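Local coordinates for uncharacterized protein (Candida albicans, PDB 5K04) that probably serves as the non-catalytic, largely helical subunit of the NatB N-terminal acetyltransferase complex, making contact with the NAT3 subunit, at residues Tyr124-Phe129 and Phe498-Gln503; Thr440-Leu445 and Val463-Phe468; Asn504-Asn509 and Ser544-Asn549; Thr511-Leu516 and Leu576-Tyr581. All coordinates share one frame; numbering follows the deposited sequence.

How the contacts relate
Contacts 2 and 4 are buried helix-helix packings with no hydrogen bond across them, whereas contacts 1 and 3 are only partly buried and mix polar bonds with ring contacts. Helix 506-521 serves both contact 3 and contact 4, and helix 489-503, just before it in the chain, serves contact 1. Contact 1 spans the largest sequence separation of the four, and contact 2 is nested inside it. Contact 3 lies centrally: E443 of contact 2 hydrogen-bonds S505 and N549, and R501 of contact 1 bonds T547 and N549. Contacts 1, 2 and 3 each have residues touching NAT3, while no other protein chain touches contact 4.

Contact 1 of 4, residues Tyr124-Phe129 and Phe498-Gln503; sequences YDFKVF and FSKRMQ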
loop_
_atom_site.group_PDB
_atom_site.type_symbol
_atom_site.label_atom_id
_atom_site.label_comp_id
_atom_site.label_asym_id
_atom_site.label_seq_id
_atom_site.Cartn_x
_atom_site.Cartn_y
_atom_site.Cartn_z
ATOM N N TYR A 124 -7.306 -2.331 17.107
ATOM C CA TYR A 124 -7.975 -3.486 16.503
ATOM C C TYR A 124 -7.952 -4.669 17.475
ATOM O O TYR A 124 -7.320 -5.704 17.253
ATOM C CB TYR A 124 -7.323 -3.823 15.168
ATOM C CG TYR A 124 -7.120 -2.612 14.275
ATOM C CD1 TYR A 124 -5.986 -1.812 14.410
ATOM C CD2 TYR A 124 -8.062 -2.264 13.304
ATOM C CE1 TYR A 124 -5.790 -0.699 13.611
ATOM C CE2 TYR A 124 -7.874 -1.148 12.492
ATOM C CZ TYR A 124 -6.729 -0.371 12.653
ATOM O OH TYR A 124 -6.509 0.741 11.867
ATOM N N ASP A 125 -8.673 -4.491 18.582
ATOM C CA ASP A 125 -8.781 -5.495 19.643
ATOM C C ASP A 125 -10.082 -6.247 19.405
ATOM O O ASP A 125 -11.145 -5.870 19.905
ATOM C CB ASP A 125 -8.738 -4.850 21.030
ATOM C CG ASP A 125 -8.628 -5.875 22.162
ATOM O OD1 ASP A 125 -9.042 -7.039 21.970
ATOM O OD2 ASP A 125 -8.130 -5.510 23.248
ATOM N N PHE A 126 -9.978 -7.341 18.650
ATOM C CA PHE A 126 -11.159 -8.113 18.270
ATOM C C PHE A 126 -11.896 -8.684 19.476
ATOM O O PHE A 126 -13.074 -9.038 19.351
ATOM C CB PHE A 126 -10.770 -9.246 17.309
ATOM C CG PHE A 126 -10.226 -8.773 15.984
ATOM C CD1 PHE A 126 -10.777 -7.685 15.336
ATOM C CD2 PHE A 126 -9.162 -9.432 15.385
ATOM C CE1 PHE A 126 -10.269 -7.260 14.114
ATOM C CE2 PHE A 126 -8.654 -9.012 14.166
ATOM C CZ PHE A 126 -9.207 -7.929 13.532
ATOM N N LYS A 127 -11.221 -8.813 20.626
ATOM C CA LYS A 127 -11.910 -9.181 21.862
ATOM C C LYS A 127 -12.824 -8.062 22.329
ATOM O O LYS A 127 -13.873 -8.324 22.927
ATOM C CB LYS A 127 -10.897 -9.530 22.963
ATOM C CG LYS A 127 -10.437 -10.977 22.940
ATOM C CD LYS A 127 -9.159 -11.197 23.733
ATOM C CE LYS A 127 -8.620 -12.610 23.507
ATOM N NZ LYS A 127 -7.257 -12.790 24.080
ATOM N N VAL A 128 -12.433 -6.813 22.054
ATOM C CA VAL A 128 -13.277 -5.664 22.359
ATOM C C VAL A 128 -14.447 -5.584 21.379
ATOM O O VAL A 128 -15.599 -5.430 21.796
ATOM C CB VAL A 128 -12.433 -4.378 22.363
ATOM C CG1 VAL A 128 -13.310 -3.166 22.198
ATOM C CG2 VAL A 128 -11.667 -4.281 23.669
ATOM N N PHE A 129 -14.173 -5.707 20.071
ATOM C CA PHE A 129 -15.251 -5.754 19.086
ATOM C C PHE A 129 -16.303 -6.774 19.498
ATOM O O PHE A 129 -17.503 -6.481 19.531
ATOM C CB PHE A 129 -14.707 -6.126 17.701
ATOM C CG PHE A 129 -14.061 -4.994 16.952
ATOM C CD1 PHE A 129 -13.163 -4.143 17.571
ATOM C CD2 PHE A 129 -14.318 -4.820 15.594
ATOM C CE1 PHE A 129 -12.552 -3.115 16.864
ATOM C CE2 PHE A 129 -13.716 -3.795 14.879
ATOM C CZ PHE A 129 -12.830 -2.941 15.518
ATOM N N PHE A 498 -6.786 -3.397 5.820
ATOM C CA PHE A 498 -6.258 -2.216 5.149
ATOM C C PHE A 498 -5.920 -1.135 6.166
ATOM O O PHE A 498 -4.811 -0.592 6.173
ATOM C CB PHE A 498 -7.281 -1.697 4.131
ATOM C CG PHE A 498 -6.738 -0.640 3.193
ATOM C CD1 PHE A 498 -6.814 0.700 3.516
ATOM C CD2 PHE A 498 -6.163 -0.991 1.983
ATOM C CE1 PHE A 498 -6.315 1.673 2.655
ATOM C CE2 PHE A 498 -5.653 -0.020 1.112
ATOM C CZ PHE A 498 -5.734 1.308 1.446
ATOM N N SER A 499 -6.884 -0.823 7.041
ATOM C CA SER A 499 -6.667 0.143 8.113
ATOM C C SER A 499 -5.455 -0.235 8.960
ATOM O O SER A 499 -4.543 0.580 9.141
ATOM C CB SER A 499 -7.928 0.241 8.978
ATOM O OG SER A 499 -7.785 1.224 9.967
ATOM N N LYS A 500 -5.432 -1.477 9.483
ATOM C CA LYS A 500 -4.299 -1.960 10.288
ATOM C C LYS A 500 -2.963 -1.761 9.586
ATOM O O LYS A 500 -1.974 -1.356 10.210
ATOM C CB LYS A 500 -4.442 -3.447 10.594
ATOM C CG LYS A 500 -5.484 -3.864 11.596
ATOM C CD LYS A 500 -5.160 -5.278 12.075
ATOM C CE LYS A 500 -6.390 -6.036 12.537
ATOM N NZ LYS A 500 -6.022 -7.353 13.138
ATOM N N ARG A 501 -2.900 -2.096 8.294
ATOM C CA ARG A 501 -1.631 -2.014 7.590
ATOM C C ARG A 501 -1.187 -0.571 7.392
ATOM O O ARG A 501 0.004 -0.323 7.182
ATOM C CB ARG A 501 -1.735 -2.756 6.257
ATOM C CG ARG A 501 -1.773 -4.280 6.439
ATOM C CD ARG A 501 -2.100 -5.034 5.157
ATOM N NE ARG A 501 -1.083 -4.852 4.124
ATOM C CZ ARG A 501 -1.073 -5.489 2.951
ATOM N NH1 ARG A 501 -2.036 -6.347 2.653
ATOM N NH2 ARG A 501 -0.112 -5.257 2.070
ATOM N N MET A 502 -2.124 0.378 7.475
ATOM C CA MET A 502 -1.887 1.795 7.215
ATOM C C MET A 502 -1.560 2.583 8.476
ATOM O O MET A 502 -1.001 3.680 8.385
ATOM C CB MET A 502 -3.123 2.413 6.536
ATOM C CG MET A 502 -3.192 2.215 5.022
ATOM S SD MET A 502 -1.814 2.857 4.114
ATOM C CE MET A 502 -2.648 3.217 2.611
ATOM N N GLN A 503 -1.875 2.024 9.646
ATOM C CA GLN A 503 -1.824 2.772 10.897
ATOM C C GLN A 503 -0.393 3.113 11.305
ATOM O O GLN A 503 -0.142 4.184 11.872
ATOM C CB GLN A 503 -2.503 1.964 11.995
ATOM C CG GLN A 503 -2.505 2.644 13.335
ATOM C CD GLN A 503 -2.910 1.707 14.442
ATOM O OE1 GLN A 503 -2.216 0.724 14.738
ATOM N NE2 GLN A 503 -4.051 1.996 15.057
#
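The ring of Y124 is clasped by K500 on one face and S499 at its edge, and this is the tight part of the contact. K500 CG sits 3.4 Å from the centroid of the Y124 ring, only 11° off the normal, a CH-pi contact over the ring centre. With the lysine chain extended beyond CG, CE passes Y124 CB and NZ reaches F126, 3.3 Å from its CZ. A lysine suits this place because its methylenes cover an aromatic face while its long chain carries the ammonium on to the ring of F126. In the plane of the Y124 ring, the phenolic OH and S499 OG share a hydrogen bond whose modelled length, 2.3 Å, is too short to be trusted. The looser side is that of Q503, partly exposed, whose NE2 comes obliquely to 3.5 Å from Y124 CE1 and makes a weak hydrogen bond to the carbonyl of E122. Y124 comes just before D125, which caps helix 126-138 with weak bonds, and packs against helix 489-503; S499 also packs on I476 and I480 of helix 456-485, and F126 on helix 143-157.

Contact 2 of 4, residues Thr440-Leu445 and Val463-Phe468; sequences TQHETL and VDIYRF
H442 and F468 lead a steep helix-helix crossing in an all-helical subunit whose family belongs to the TPR clan: the axes of the segments 440-445 and 463-468 come within 9.6 Å at 114°. I465 slants across the imidazole of H442 and lays CG1 over one face, 3.9 Å from the ring centroid, a CH-pi contact displaced toward the rim. The branched isoleucine suits the spot because CG2, on its other arm, meets H442 CB at the same time. H442 ND1, although close to I465 CG1, is also hydrogen-bonded to the hydroxyl of Y432. F468 holds a chi1 of 138°, away from the usual staggered values, and with that turn its ring reaches the start of segment 440-445. Its plane stands at 51° to that of H442, and the two rings meet obliquely. The flat, apolar phenyl can lie close to a helix backbone there, touching T440, H442 and E443 together, while the carboxylate of E443 is taken up by S505, Y469 and N549. M502 of helix 489-503 packs on F468 too. F468 CE1 comes to 3.4 Å from T440 N.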
loop_
_atom_site.group_PDB
_atom_site.type_symbol
_atom_site.label_atom_id
_atom_site.label_comp_id
_atom_site.label_asym_id
_atom_site.label_seq_id
_atom_site.Cartn_x
_atom_site.Cartn_y
_atom_site.Cartn_z
ATOM N N THR A 440 -3.081 6.156 -2.228
ATOM C CA THR A 440 -2.460 4.945 -1.709
ATOM C C THR A 440 -1.124 4.626 -2.389
ATOM O O THR A 440 -0.253 3.990 -1.781
ATOM C CB THR A 440 -3.446 3.788 -1.854
ATOM O OG1 THR A 440 -4.643 4.126 -1.149
ATOM C CG2 THR A 440 -2.852 2.460 -1.309
ATOM N N GLN A 441 -0.917 5.100 -3.619
ATOM C CA GLN A 441 0.373 4.880 -4.270
ATOM C C GLN A 441 1.521 5.527 -3.494
ATOM O O GLN A 441 2.655 5.048 -3.570
ATOM C CB GLN A 441 0.326 5.403 -5.700
ATOM C CG GLN A 441 -0.747 4.750 -6.561
ATOM C CD GLN A 441 -0.664 5.209 -8.000
ATOM O OE1 GLN A 441 -0.767 6.401 -8.288
ATOM N NE2 GLN A 441 -0.441 4.269 -8.910
ATOM N N HIS A 442 1.255 6.603 -2.736
ATOM C CA HIS A 442 2.307 7.157 -1.879
ATOM C C HIS A 442 2.742 6.142 -0.832
ATOM O O HIS A 442 3.928 6.039 -0.518
ATOM C CB HIS A 442 1.848 8.443 -1.190
ATOM C CG HIS A 442 1.637 9.596 -2.118
ATOM N ND1 HIS A 442 2.625 10.074 -2.948
ATOM C CD2 HIS A 442 0.557 10.384 -2.329
ATOM C CE1 HIS A 442 2.164 11.106 -3.634
ATOM N NE2 HIS A 442 0.912 11.318 -3.273
ATOM N N GLU A 443 1.793 5.363 -0.294
ATOM C CA GLU A 443 2.160 4.380 0.720
ATOM C C GLU A 443 3.052 3.293 0.133
ATOM O O GLU A 443 3.932 2.771 0.830
ATOM C CB GLU A 443 0.900 3.795 1.373
ATOM C CG GLU A 443 1.098 2.457 2.068
ATOM C CD GLU A 443 1.835 2.556 3.391
ATOM O OE1 GLU A 443 1.945 3.672 3.945
ATOM O OE2 GLU A 443 2.286 1.499 3.881
ATOM N N THR A 444 2.890 2.987 -1.161
ATOM C CA THR A 444 3.656 1.904 -1.773
ATOM C C THR A 444 4.898 2.372 -2.530
ATOM O O THR A 444 5.804 1.557 -2.737
ATOM C CB THR A 444 2.758 1.060 -2.710
ATOM O OG1 THR A 444 2.202 1.866 -3.758
ATOM C CG2 THR A 444 1.614 0.439 -1.916
ATOM N N LEU A 445 4.981 3.662 -2.915
ATOM C CA LEU A 445 6.029 4.157 -3.819
ATOM C C LEU A 445 6.890 5.283 -3.247
ATOM O O LEU A 445 7.903 5.649 -3.857
ATOM C CB LEU A 445 5.388 4.638 -5.137
ATOM C CG LEU A 445 4.693 3.488 -5.885
ATOM C CD1 LEU A 445 3.946 3.987 -7.117
ATOM C CD2 LEU A 445 5.721 2.381 -6.249
ATOM N N VAL A 463 4.558 17.125 3.081
ATOM C CA VAL A 463 3.374 17.443 3.874
ATOM C C VAL A 463 2.122 17.023 3.119
ATOM O O VAL A 463 1.156 16.517 3.706
ATOM C CB VAL A 463 3.359 18.946 4.219
ATOM C CG1 VAL A 463 2.033 19.361 4.823
ATOM C CG2 VAL A 463 4.505 19.299 5.154
ATOM N N ASP A 464 2.138 17.202 1.793
ATOM C CA ASP A 464 1.015 16.781 0.963
ATOM C C ASP A 464 0.833 15.269 1.023
ATOM O O ASP A 464 -0.296 14.768 1.102
ATOM C CB ASP A 464 1.246 17.252 -0.473
ATOM C CG ASP A 464 -0.001 17.182 -1.311
ATOM O OD1 ASP A 464 -0.959 17.932 -1.009
ATOM O OD2 ASP A 464 -0.023 16.379 -2.273
ATOM N N ILE A 465 1.943 14.530 1.013
ATOM C CA ILE A 465 1.898 13.088 1.203
ATOM C C ILE A 465 1.322 12.743 2.573
ATOM O O ILE A 465 0.497 11.829 2.700
ATOM C CB ILE A 465 3.305 12.496 0.994
ATOM C CG1 ILE A 465 3.725 12.665 -0.463
ATOM C CG2 ILE A 465 3.346 11.037 1.358
ATOM C CD1 ILE A 465 5.082 12.127 -0.791
ATOM N N TYR A 466 1.732 13.478 3.616
ATOM C CA TYR A 466 1.173 13.241 4.947
ATOM C C TYR A 466 -0.331 13.513 4.993
ATOM O O TYR A 466 -1.061 12.822 5.717
ATOM C CB TYR A 466 1.882 14.091 6.008
ATOM C CG TYR A 466 1.339 13.758 7.376
ATOM C CD1 TYR A 466 1.759 12.615 8.049
ATOM C CD2 TYR A 466 0.371 14.552 7.979
ATOM C CE1 TYR A 466 1.234 12.267 9.303
ATOM C CE2 TYR A 466 -0.158 14.218 9.232
ATOM C CZ TYR A 466 0.275 13.076 9.887
ATOM O OH TYR A 466 -0.260 12.738 11.121
ATOM N N ARG A 467 -0.818 14.509 4.235
ATOM C CA ARG A 467 -2.258 14.773 4.209
ATOM C C ARG A 467 -3.035 13.632 3.560
ATOM O O ARG A 467 -4.201 13.412 3.904
ATOM C CB ARG A 467 -2.549 16.102 3.502
ATOM C CG ARG A 467 -2.106 17.312 4.324
ATOM C CD ARG A 467 -2.463 18.630 3.661
ATOM N NE ARG A 467 -1.974 19.770 4.443
ATOM C CZ ARG A 467 -1.042 20.620 4.024
ATOM N NH1 ARG A 467 -0.509 20.462 2.819
ATOM N NH2 ARG A 467 -0.649 21.624 4.803
ATOM N N PHE A 468 -2.413 12.901 2.627
ATOM C CA PHE A 468 -3.021 11.673 2.125
ATOM C C PHE A 468 -3.229 10.686 3.269
ATOM O O PHE A 468 -4.304 10.096 3.407
ATOM C CB PHE A 468 -2.146 11.047 1.020
ATOM C CG PHE A 468 -2.035 9.542 1.128
ATOM C CD1 PHE A 468 -3.123 8.726 0.827
ATOM C CD2 PHE A 468 -0.857 8.947 1.552
ATOM C CE1 PHE A 468 -3.040 7.352 0.952
ATOM C CE2 PHE A 468 -0.764 7.565 1.675
ATOM C CZ PHE A 468 -1.858 6.765 1.382
#

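Contact 3 of 4, residues Asn504-Asn509 and Ser544-Asn549; sequences NSISLN and SDYTDN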
loop_
_atom_site.group_PDB
_atom_site.type_symbol
_atom_site.label_atom_id
_atom_site.label_comp_id
_atom_site.label_asym_id
_atom_site.label_seq_id
_atom_site.Cartn_x
_atom_site.Cartn_y
_atom_site.Cartn_z
ATOM N N ASN A 504 0.554 2.214 11.043
ATOM C CA ASN A 504 1.924 2.398 11.504
ATOM C C ASN A 504 2.914 1.833 10.496
ATOM O O ASN A 504 3.779 1.020 10.822
ATOM C CB ASN A 504 2.142 1.755 12.864
ATOM C CG ASN A 504 3.258 2.413 13.596
ATOM O OD1 ASN A 504 3.589 3.576 13.324
ATOM N ND2 ASN A 504 3.855 1.697 14.523
ATOM N N SER A 505 2.778 2.255 9.243
ATOM C CA SER A 505 3.619 1.724 8.193
ATOM C C SER A 505 4.960 2.449 8.186
ATOM O O SER A 505 5.082 3.592 8.638
ATOM C CB SER A 505 2.934 1.832 6.826
ATOM O OG SER A 505 3.060 3.118 6.234
ATOM N N ILE A 506 5.977 1.751 7.681
ATOM C CA ILE A 506 7.296 2.353 7.558
ATOM C C ILE A 506 7.245 3.550 6.612
ATOM O O ILE A 506 7.944 4.547 6.821
ATOM C CB ILE A 506 8.313 1.281 7.115
ATOM C CG1 ILE A 506 9.718 1.884 6.944
ATOM C CG2 ILE A 506 7.863 0.586 5.829
ATOM C CD1 ILE A 506 10.389 2.211 8.249
ATOM N N SER A 507 6.359 3.508 5.612
ATOM C CA SER A 507 6.241 4.629 4.676
ATOM C C SER A 507 5.633 5.867 5.340
ATOM O O SER A 507 5.972 7.006 4.979
ATOM C CB SER A 507 5.415 4.201 3.454
ATOM O OG SER A 507 6.025 3.095 2.794
ATOM N N LEU A 508 4.713 5.663 6.289
ATOM C CA LEU A 508 4.126 6.771 7.045
ATOM C C LEU A 508 5.152 7.394 7.972
ATOM O O LEU A 508 5.264 8.624 8.067
ATOM C CB LEU A 508 2.929 6.274 7.869
ATOM C CG LEU A 508 2.559 7.111 9.096
ATOM C CD1 LEU A 508 2.004 8.481 8.693
ATOM C CD2 LEU A 508 1.579 6.351 10.055
ATOM N N ASN A 509 5.894 6.544 8.689
ATOM C CA ASN A 509 6.902 7.028 9.627
ATOM C C ASN A 509 8.089 7.652 8.900
ATOM O O ASN A 509 8.644 8.655 9.357
ATOM C CB ASN A 509 7.309 5.877 10.536
ATOM C CG ASN A 509 6.232 5.574 11.581
ATOM O OD1 ASN A 509 5.836 6.465 12.337
ATOM N ND2 ASN A 509 5.740 4.335 11.606
ATOM N N SER A 544 6.845 0.644 18.287
ATOM C CA SER A 544 6.420 -0.668 17.833
ATOM C C SER A 544 7.091 -1.015 16.510
ATOM O O SER A 544 7.893 -0.259 15.960
ATOM C CB SER A 544 4.900 -0.722 17.691
ATOM O OG SER A 544 4.288 -0.515 18.946
ATOM N N ASP A 545 6.766 -2.194 16.001
ATOM C CA ASP A 545 7.238 -2.622 14.701
ATOM C C ASP A 545 6.302 -2.093 13.633
ATOM O O ASP A 545 5.074 -2.137 13.782
ATOM C CB ASP A 545 7.325 -4.141 14.647
ATOM C CG ASP A 545 8.464 -4.672 15.497
ATOM O OD1 ASP A 545 9.570 -4.099 15.414
ATOM O OD2 ASP A 545 8.240 -5.634 16.258
ATOM N N TYR A 546 6.900 -1.569 12.569
ATOM C CA TYR A 546 6.176 -0.927 11.484
ATOM C C TYR A 546 5.785 -1.956 10.424
ATOM O O TYR A 546 6.517 -2.917 10.171
ATOM C CB TYR A 546 7.033 0.178 10.853
ATOM C CG TYR A 546 7.594 1.228 11.822
ATOM C CD1 TYR A 546 7.030 1.448 13.081
ATOM C CD2 TYR A 546 8.682 2.009 11.462
ATOM C CE1 TYR A 546 7.553 2.422 13.955
ATOM C CE2 TYR A 546 9.203 2.987 12.323
ATOM C CZ TYR A 546 8.637 3.187 13.558
ATOM O OH TYR A 546 9.177 4.137 14.395
ATOM N N THR A 547 4.614 -1.763 9.826
ATOM C CA THR A 547 4.210 -2.584 8.701
ATOM C C THR A 547 4.897 -2.084 7.427
ATOM O O THR A 547 5.371 -0.949 7.345
ATOM C CB THR A 547 2.687 -2.588 8.546
ATOM O OG1 THR A 547 2.198 -1.250 8.516
ATOM C CG2 THR A 547 2.044 -3.272 9.726
ATOM N N ASP A 548 4.995 -2.975 6.445
ATOM C CA ASP A 548 5.682 -2.693 5.191
ATOM C C ASP A 548 4.760 -3.085 4.045
ATOM O O ASP A 548 4.486 -4.270 3.830
ATOM C CB ASP A 548 7.020 -3.424 5.097
ATOM C CG ASP A 548 7.867 -2.979 3.877
ATOM O OD1 ASP A 548 7.366 -2.187 3.051
ATOM O OD2 ASP A 548 9.032 -3.422 3.755
ATOM N N ASN A 549 4.305 -2.080 3.312
ATOM C CA ASN A 549 3.497 -2.252 2.116
ATOM C C ASN A 549 4.188 -1.690 0.875
ATOM O O ASN A 549 3.546 -1.523 -0.175
ATOM C CB ASN A 549 2.136 -1.588 2.321
ATOM C CG ASN A 549 1.494 -1.979 3.637
ATOM O OD1 ASN A 549 1.299 -3.163 3.915
ATOM N ND2 ASN A 549 1.189 -0.979 4.473
HETATM O O HOH W 1 0.460 -0.585 10.643
HETATM O O HOH W 2 2.301 -1.418 14.734
HETATM O O HOH W 3 4.880 0.739 4.046
#
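The Y546 ring carries the side-chain amide of N509 over one face, ND2 3.3 Å above the plane over the ring centre, and has I506 CD1 at its edge, 3.6 Å from Y546 CD2. The N509 amide is tilted 29° from the ring. What fixes its rotation is a nearly straight bond from N509 ND2 to N504 OD1 (2.9 Å, 174°), lying in the plane of the N509 amide but well above the carbonyl plane of N504. Asparagine suits both sites, being short, flat and able to donate or accept; N504 ND2 is bonded to the carbonyl of L541, and Y546 OH to that of I542. Alongside, the two backbone segments meet in a single beta bridge between S505 and T547: T547 N donates to N504 O at 3.1 Å, and I506 N to T547 O at 2.8 Å. S505 is also the N-cap of helix 506-521, its OG accepting from L508 N (3.0 Å) while hydrogen-bonded to E443, a job for a small hydroxyl. Waters link the segments too: one accepts from N504 N and donates to T547 OG1, which is also hydrogen-bonded to R501 O, and another accepts from N549 N and donates to S507 OG.

Contact 4 of 4, residues Thr511-Leu516 and Leu576-Tyr581; sequences TVAKIL and LKLLVY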
loop_
_atom_site.group_PDB
_atom_site.type_symbol
_atom_site.label_atom_id
_atom_site.label_comp_id
_atom_site.label_asym_id
_atom_site.label_seq_id
_atom_site.Cartn_x
_atom_site.Cartn_y
_atom_site.Cartn_z
ATOM N N THR A 511 7.694 9.259 6.103
ATOM C CA THR A 511 7.119 10.550 5.737
ATOM C C THR A 511 7.262 11.560 6.873
ATOM O O THR A 511 7.656 12.708 6.640
ATOM C CB THR A 511 5.644 10.358 5.334
ATOM O OG1 THR A 511 5.562 9.578 4.131
ATOM C CG2 THR A 511 4.965 11.679 5.108
ATOM N N VAL A 512 6.981 11.138 8.118
ATOM C CA VAL A 512 7.130 12.027 9.272
ATOM C C VAL A 512 8.602 12.340 9.523
ATOM O O VAL A 512 8.972 13.501 9.739
ATOM C CB VAL A 512 6.460 11.414 10.524
ATOM C CG1 VAL A 512 6.732 12.259 11.777
ATOM C CG2 VAL A 512 4.939 11.247 10.328
ATOM N N ALA A 513 9.468 11.316 9.468
ATOM C CA ALA A 513 10.903 11.532 9.672
ATOM C C ALA A 513 11.469 12.518 8.655
ATOM O O ALA A 513 12.281 13.385 9.000
ATOM C CB ALA A 513 11.650 10.204 9.569
ATOM N N LYS A 514 11.030 12.397 7.398
ATOM C CA LYS A 514 11.520 13.245 6.318
ATOM C C LYS A 514 11.046 14.688 6.479
ATOM O O LYS A 514 11.799 15.631 6.217
ATOM C CB LYS A 514 11.058 12.664 4.985
ATOM C CG LYS A 514 11.749 13.248 3.795
ATOM C CD LYS A 514 13.111 12.604 3.567
ATOM C CE LYS A 514 13.660 13.076 2.223
ATOM N NZ LYS A 514 14.965 12.466 1.905
ATOM N N ILE A 515 9.797 14.876 6.902
ATOM C CA ILE A 515 9.291 16.217 7.179
ATOM C C ILE A 515 10.096 16.876 8.289
ATOM O O ILE A 515 10.456 18.063 8.207
ATOM C CB ILE A 515 7.798 16.146 7.542
ATOM C CG1 ILE A 515 6.970 15.854 6.284
ATOM C CG2 ILE A 515 7.359 17.431 8.272
ATOM C CD1 ILE A 515 5.576 15.343 6.604
ATOM N N LEU A 516 10.350 16.130 9.363
ATOM C CA LEU A 516 11.104 16.678 10.481
ATOM C C LEU A 516 12.507 17.075 10.041
ATOM O O LEU A 516 12.966 18.184 10.320
ATOM C CB LEU A 516 11.147 15.654 11.612
ATOM C CG LEU A 516 9.800 15.433 12.298
ATOM C CD1 LEU A 516 9.817 14.170 13.164
ATOM C CD2 LEU A 516 9.476 16.668 13.112
ATOM N N LEU A 576 14.786 5.546 14.613
ATOM C CA LEU A 576 15.668 6.250 15.535
ATOM C C LEU A 576 15.518 7.754 15.397
ATOM O O LEU A 576 15.590 8.483 16.397
ATOM C CB LEU A 576 17.115 5.825 15.293
ATOM C CG LEU A 576 17.454 4.398 15.732
ATOM C CD1 LEU A 576 18.844 3.980 15.214
ATOM C CD2 LEU A 576 17.381 4.308 17.245
ATOM N N LYS A 577 15.334 8.236 14.163
ATOM C CA LYS A 577 15.076 9.654 13.950
ATOM C C LYS A 577 13.860 10.095 14.744
ATOM O O LYS A 577 13.882 11.136 15.408
ATOM C CB LYS A 577 14.875 9.943 12.460
ATOM C CG LYS A 577 16.132 9.768 11.608
ATOM C CD LYS A 577 17.295 10.615 12.106
ATOM C CE LYS A 577 18.454 10.615 11.108
ATOM N NZ LYS A 577 18.146 11.297 9.789
ATOM N N LEU A 578 12.789 9.292 14.701
ATOM C CA LEU A 578 11.563 9.652 15.407
ATOM C C LEU A 578 11.765 9.597 16.916
ATOM O O LEU A 578 11.240 10.441 17.648
ATOM C CB LEU A 578 10.424 8.737 14.966
ATOM C CG LEU A 578 10.149 8.810 13.460
ATOM C CD1 LEU A 578 8.943 7.966 13.100
ATOM C CD2 LEU A 578 9.943 10.248 13.017
ATOM N N LEU A 579 12.547 8.628 17.395
ATOM C CA LEU A 579 12.937 8.629 18.803
ATOM C C LEU A 579 13.715 9.888 19.149
ATOM O O LEU A 579 13.410 10.562 20.145
ATOM C CB LEU A 579 13.757 7.387 19.123
ATOM C CG LEU A 579 12.969 6.088 18.926
ATOM C CD1 LEU A 579 13.823 4.871 19.236
ATOM C CD2 LEU A 579 11.745 6.104 19.813
ATOM N N VAL A 580 14.712 10.232 18.324
ATOM C CA VAL A 580 15.502 11.442 18.564
ATOM C C VAL A 580 14.580 12.628 18.812
ATOM O O VAL A 580 14.673 13.314 19.835
ATOM C CB VAL A 580 16.462 11.719 17.383
ATOM C CG1 VAL A 580 17.051 13.142 17.485
ATOM C CG2 VAL A 580 17.589 10.706 17.342
ATOM N N TYR A 581 13.665 12.875 17.876
ATOM C CA TYR A 581 12.791 14.032 18.014
ATOM C C TYR A 581 11.867 13.877 19.217
ATOM O O TYR A 581 11.572 14.854 19.909
ATOM C CB TYR A 581 12.008 14.251 16.711
ATOM C CG TYR A 581 12.867 14.884 15.631
ATOM C CD1 TYR A 581 13.062 16.264 15.589
ATOM C CD2 TYR A 581 13.486 14.113 14.660
ATOM C CE1 TYR A 581 13.851 16.863 14.609
ATOM C CE2 TYR A 581 14.273 14.702 13.674
ATOM C CZ TYR A 581 14.462 16.081 13.661
ATOM O OH TYR A 581 15.249 16.657 12.684
#
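Two crossing helices, 506-521 and 571-584, pack here through L578, Y581 and the A513 face, their short segments 9.5 Å apart at an angle of 55°. L578 is the central wedge. Its CD2 methyl settles among V512, A513 and L516, 3.7 Å from A513 CA, 4.0 Å from V512 CG1 and 3.9 Å from L516 CD1; the L578 side chain runs roughly perpendicular to those of the valine and the second leucine. A513 makes room for this: with only a methyl group beyond the backbone, it lets the two helices come to 6.1 Å between A513 CA and L578 CA. One turn further along, the side chains of L516 and Y581 run by one another, pointing opposite ways. L516 CB comes over one face of the Y581 ring, 3.9 Å from the centroid and 14° off the normal, a CH-pi contact set toward the rim. Tyrosine fits because the ring packs on leucine while its hydroxyl reaches beyond the apolar seam, to E671 and T520. K577 behaves alike: its CB meets A513 CB at 4.3 Å, but NZ leads away to N668, to which it is hydrogen-bonded, and to a salt bridge with E671 of helix 661-682. An apolar helix-helix interface whose polar ends bond to neighbouring helices is consistent with the helical-hairpin repeats of the TPR clan.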